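Local coordinates for protein putative Zn-dependent Alcohol Dehydrogenase (Rhodobacter sphaeroides, PDB 3IV6) that binds S-adenosylmethionine on a Rossmann-like fold and, despite its name as a putative zinc-dependent alcohol dehydrogenase, is probably a methyltransferase, at residues G167-A170 against K171-P175; I199-P202 against T203-E206. One frame throughout, in Å; residues are numbered along the deposited sequence.

Interaction 1. Residues G167-A170 against K171-P175; sequences GTLA and KFFDP
The carbonyl oxygen of L169 is gripped by two successive amides where a short helical turn passes into a strand. F173 N donates to L169 O over 2.9 Å and lies nearly in line with the C=O bond, whereas F172 N, 3.2 Å from L169 O, comes from well above the carbonyl plane. One residue earlier the turn is closed by K171 N, which donates to T168 O at 2.7 Å. The ring of F172 folds back against this turn: with CG set between its own backbone N and carbonyl carbon (chi1 68°), one face lies beneath L169 O, which stands 4.0 Å above the ring plane near its centre. The leucine side chain crosses that phenylalanine at about a right angle, and L169 CD1 touches F172 CZ at 3.6 Å. The same methyl also meets the next residue, L169 CD1 to F173 CB being 3.9 Å. Leucine suits this place because, with CG anti to the backbone N (chi1 -178°), it is long enough to bring CD1 to both phenylalanines, while the side chain also touches I160 and E164 of helix 154-164. Long and flexible, K171 leads away from the turn to a salt bridge with E184, and F173 stacks on F180 of the neighbouring strand. Backbone bonding therefore sets the turn, and apolar side chains pack it against helix 154-164 and strand 179-181.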
loop_
_atom_site.group_PDB
_atom_site.type_symbol
_atom_site.label_atom_id
_atom_site.label_comp_id
_atom_site.label_asym_id
_atom_site.label_seq_id
_atom_site.Cartn_x
_atom_site.Cartn_y
_atom_site.Cartn_z
ATOM N N GLY A 167 -4.401 -30.193 0.840
ATOM C CA GLY A 167 -5.796 -30.093 1.207
ATOM C C GLY A 167 -6.063 -29.112 2.331
ATOM O O GLY A 167 -7.097 -29.183 2.988
ATOM N N THR A 168 -5.137 -28.189 2.552
ATOM C CA THR A 168 -5.315 -27.177 3.589
ATOM C C THR A 168 -5.827 -25.867 3.035
ATOM O O THR A 168 -6.045 -24.929 3.799
ATOM C CB THR A 168 -3.996 -26.863 4.381
ATOM O OG1 THR A 168 -2.840 -26.977 3.519
ATOM C CG2 THR A 168 -3.865 -27.784 5.603
ATOM N N LEU A 169 -6.004 -25.803 1.712
ATOM C CA LEU A 169 -6.186 -24.533 1.018
ATOM C C LEU A 169 -7.312 -23.702 1.607
ATOM O O LEU A 169 -7.141 -22.497 1.842
ATOM C CB LEU A 169 -6.446 -24.759 -0.456
ATOM C CG LEU A 169 -6.595 -23.447 -1.217
ATOM C CD1 LEU A 169 -5.319 -22.635 -1.072
ATOM C CD2 LEU A 169 -6.939 -23.694 -2.653
ATOM N N ALA A 170 -8.458 -24.333 1.855
ATOM C CA ALA A 170 -9.593 -23.630 2.461
ATOM C C ALA A 170 -9.300 -23.023 3.836
ATOM O O ALA A 170 -9.966 -22.090 4.255
ATOM C CB ALA A 170 -10.803 -24.531 2.523
ATOM N N LYS A 171 -8.304 -23.551 4.532
ATOM C CA LYS A 171 -7.961 -23.079 5.875
ATOM C C LYS A 171 -7.340 -21.664 5.903
ATOM O O LYS A 171 -7.436 -20.961 6.908
ATOM C CB LYS A 171 -7.050 -24.111 6.572
ATOM C CG LYS A 171 -6.524 -23.711 7.936
ATOM C CD LYS A 171 -5.549 -24.754 8.446
ATOM C CE LYS A 171 -4.665 -24.210 9.530
ATOM N NZ LYS A 171 -5.547 -23.580 10.509
ATOM N N PHE A 172 -6.708 -21.262 4.802
ATOM C CA PHE A 172 -6.008 -19.981 4.724
ATOM C C PHE A 172 -6.337 -19.158 3.463
ATOM O O PHE A 172 -5.781 -18.075 3.253
ATOM C CB PHE A 172 -4.494 -20.181 4.838
ATOM C CG PHE A 172 -3.873 -20.888 3.653
ATOM C CD1 PHE A 172 -3.511 -22.219 3.740
ATOM C CD2 PHE A 172 -3.657 -20.225 2.444
ATOM C CE1 PHE A 172 -2.931 -22.880 2.649
ATOM C CE2 PHE A 172 -3.079 -20.879 1.346
ATOM C CZ PHE A 172 -2.719 -22.205 1.450
ATOM N N PHE A 173 -7.231 -19.665 2.622
ATOM C CA PHE A 173 -7.660 -18.887 1.484
ATOM C C PHE A 173 -9.178 -18.918 1.264
ATOM O O PHE A 173 -9.782 -19.981 1.075
ATOM C CB PHE A 173 -6.916 -19.328 0.233
ATOM C CG PHE A 173 -7.444 -18.705 -1.042
ATOM C CD1 PHE A 173 -7.229 -17.350 -1.321
ATOM C CD2 PHE A 173 -8.137 -19.473 -1.976
ATOM C CE1 PHE A 173 -7.698 -16.778 -2.512
ATOM C CE2 PHE A 173 -8.606 -18.903 -3.159
ATOM C CZ PHE A 173 -8.386 -17.556 -3.418
ATOM N N ASP A 174 -9.788 -17.739 1.292
ATOM C CA ASP A 174 -11.236 -17.581 1.173
ATOM C C ASP A 174 -11.559 -17.123 -0.241
ATOM O O ASP A 174 -11.283 -15.995 -0.616
ATOM C CB ASP A 174 -11.744 -16.574 2.226
ATOM C CG ASP A 174 -13.248 -16.307 2.136
ATOM O OD1 ASP A 174 -13.885 -16.763 1.167
ATOM O OD2 ASP A 174 -13.796 -15.622 3.036
ATOM N N PRO A 175 -12.137 -18.009 -1.040
ATOM C CA PRO A 175 -12.376 -17.732 -2.460
ATOM C C PRO A 175 -13.499 -16.737 -2.688
ATOM O O PRO A 175 -13.524 -16.161 -3.770
ATOM C CB PRO A 175 -12.774 -19.096 -3.020
ATOM C CG PRO A 175 -12.418 -20.077 -1.952
ATOM C CD PRO A 175 -12.536 -19.369 -0.666
#

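Interaction 2. Residues I199-P202 against T203-E206; sequences IDKP and TLLE
D200 is the N-cap of helix 201-210, and its OD2 accepts two bonds from T203: T203 OG1 donates to D200 OD2 at 2.7 Å on the syn side of the carboxylate, and T203 N at 3.0 Å. The aspartate can reach forward to the third residue of the helix because its CG sits between backbone N and carbonyl carbon (chi1 55°), and its negative charge would probably be favoured at the helix start. Replacing T203 with an alanine would probably leave D200 OD2 with the amide alone, its carboxylate less firmly fixed, and I199 CG2 without the T203 methyl beside it. Regular helix bonding then takes over, L204 N to D200 O at 3.0 Å and L205 N to K201 O at 3.0 Å, followed by E206 N to P202 O. Proline fits the first turn, where no carbonyl earlier in the helix requires its missing N-H. Farther out, L205 packs on L189 and D190 of helix 187-192, and E206 forms salt bridges with R209 and R210. The buried I199 and L204 pack on I24 and L193. I199 crosses T203 at about a right angle, its CG2 methyl lying 3.7 Å from T203 CB.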
loop_
_atom_site.group_PDB
_atom_site.type_symbol
_atom_site.label_atom_id
_atom_site.label_comp_id
_atom_site.label_asym_id
_atom_site.label_seq_id
_atom_site.Cartn_x
_atom_site.Cartn_y
_atom_site.Cartn_z
ATOM N N ILE A 199 16.382 -10.235 -0.013
ATOM C CA ILE A 199 16.007 -10.512 1.372
ATOM C C ILE A 199 15.906 -12.038 1.577
ATOM O O ILE A 199 15.336 -12.767 0.727
ATOM C CB ILE A 199 14.684 -9.814 1.793
ATOM C CG1 ILE A 199 14.696 -8.319 1.465
ATOM C CG2 ILE A 199 14.464 -9.979 3.285
ATOM C CD1 ILE A 199 13.327 -7.701 1.501
ATOM N N ASP A 200 16.461 -12.509 2.699
ATOM C CA ASP A 200 16.564 -13.962 2.977
ATOM C C ASP A 200 15.263 -14.635 3.445
ATOM O O ASP A 200 14.316 -13.959 3.883
ATOM C CB ASP A 200 17.658 -14.226 4.009
ATOM C CG ASP A 200 17.455 -13.427 5.286
ATOM O OD1 ASP A 200 18.444 -12.858 5.784
ATOM O OD2 ASP A 200 16.307 -13.362 5.790
ATOM N N LYS A 201 15.225 -15.966 3.376
ATOM C CA LYS A 201 13.990 -16.694 3.686
ATOM C C LYS A 201 13.463 -16.454 5.094
ATOM O O LYS A 201 12.283 -16.242 5.270
ATOM C CB LYS A 201 14.105 -18.188 3.384
ATOM C CG LYS A 201 13.569 -18.587 2.006
ATOM C CD LYS A 201 14.091 -17.644 0.906
ATOM C CE LYS A 201 13.177 -17.599 -0.350
ATOM N NZ LYS A 201 13.573 -16.480 -1.257
ATOM N N PRO A 202 14.334 -16.480 6.108
ATOM C CA PRO A 202 13.802 -16.224 7.460
ATOM C C PRO A 202 13.049 -14.903 7.561
ATOM O O PRO A 202 12.011 -14.805 8.256
ATOM C CB PRO A 202 15.063 -16.188 8.328
ATOM C CG PRO A 202 16.001 -17.080 7.613
ATOM C CD PRO A 202 15.744 -16.903 6.141
ATOM N N THR A 203 13.587 -13.889 6.882
ATOM C CA THR A 203 13.005 -12.571 6.985
ATOM C C THR A 203 11.696 -12.531 6.195
ATOM O O THR A 203 10.718 -11.929 6.645
ATOM C CB THR A 203 13.997 -11.439 6.638
ATOM O OG1 THR A 203 15.145 -11.544 7.479
ATOM C CG2 THR A 203 13.380 -10.086 6.930
ATOM N N LEU A 204 11.632 -13.242 5.080
ATOM C CA LEU A 204 10.406 -13.232 4.299
ATOM C C LEU A 204 9.267 -13.872 5.070
ATOM O O LEU A 204 8.235 -13.226 5.337
ATOM C CB LEU A 204 10.617 -13.898 2.940
ATOM C CG LEU A 204 11.468 -13.003 2.036
ATOM C CD1 LEU A 204 11.717 -13.605 0.650
ATOM C CD2 LEU A 204 10.800 -11.624 1.936
ATOM N N LEU A 205 9.484 -15.137 5.430
ATOM C CA LEU A 205 8.537 -15.952 6.166
ATOM C C LEU A 205 7.942 -15.146 7.275
ATOM O O LEU A 205 6.724 -15.104 7.425
ATOM C CB LEU A 205 9.238 -17.160 6.772
ATOM C CG LEU A 205 8.330 -18.217 7.415
ATOM C CD1 LEU A 205 7.654 -18.983 6.313
ATOM C CD2 LEU A 205 9.089 -19.160 8.335
ATOM N N GLU A 206 8.788 -14.494 8.065
ATOM C CA GLU A 206 8.271 -13.766 9.218
ATOM C C GLU A 206 7.425 -12.563 8.807
ATOM O O GLU A 206 6.326 -12.346 9.331
ATOM C CB GLU A 206 9.397 -13.365 10.174
ATOM C CG GLU A 206 8.913 -12.832 11.549
ATOM C CD GLU A 206 8.015 -13.832 12.306
ATOM O OE1 GLU A 206 8.098 -15.070 12.031
ATOM O OE2 GLU A 206 7.230 -13.370 13.168
#

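In the fold
Both contacts are local, yet one is a short helical turn passing into a strand and the other the capped start of a helix. Interaction 1 lies on the surface, where helix 169-172 runs into strand 173-174, an outermost strand of the small three-stranded antiparallel sheet. Interaction 2 is partly buried and starts helix 201-210, which precedes strand 213-215 at the other edge of that sheet. Their centres are 22 Å apart and they do not touch. Aromatic and leucine side chains with backbone bonds dominate the former; the latter adds a side-chain carboxylate cap to its backbone bonds. Interaction 1 is remote from the ligand site, whereas the I199 side chain of interaction 2 lies about 10 Å from the bound S-adenosylmethionine, too far to touch it.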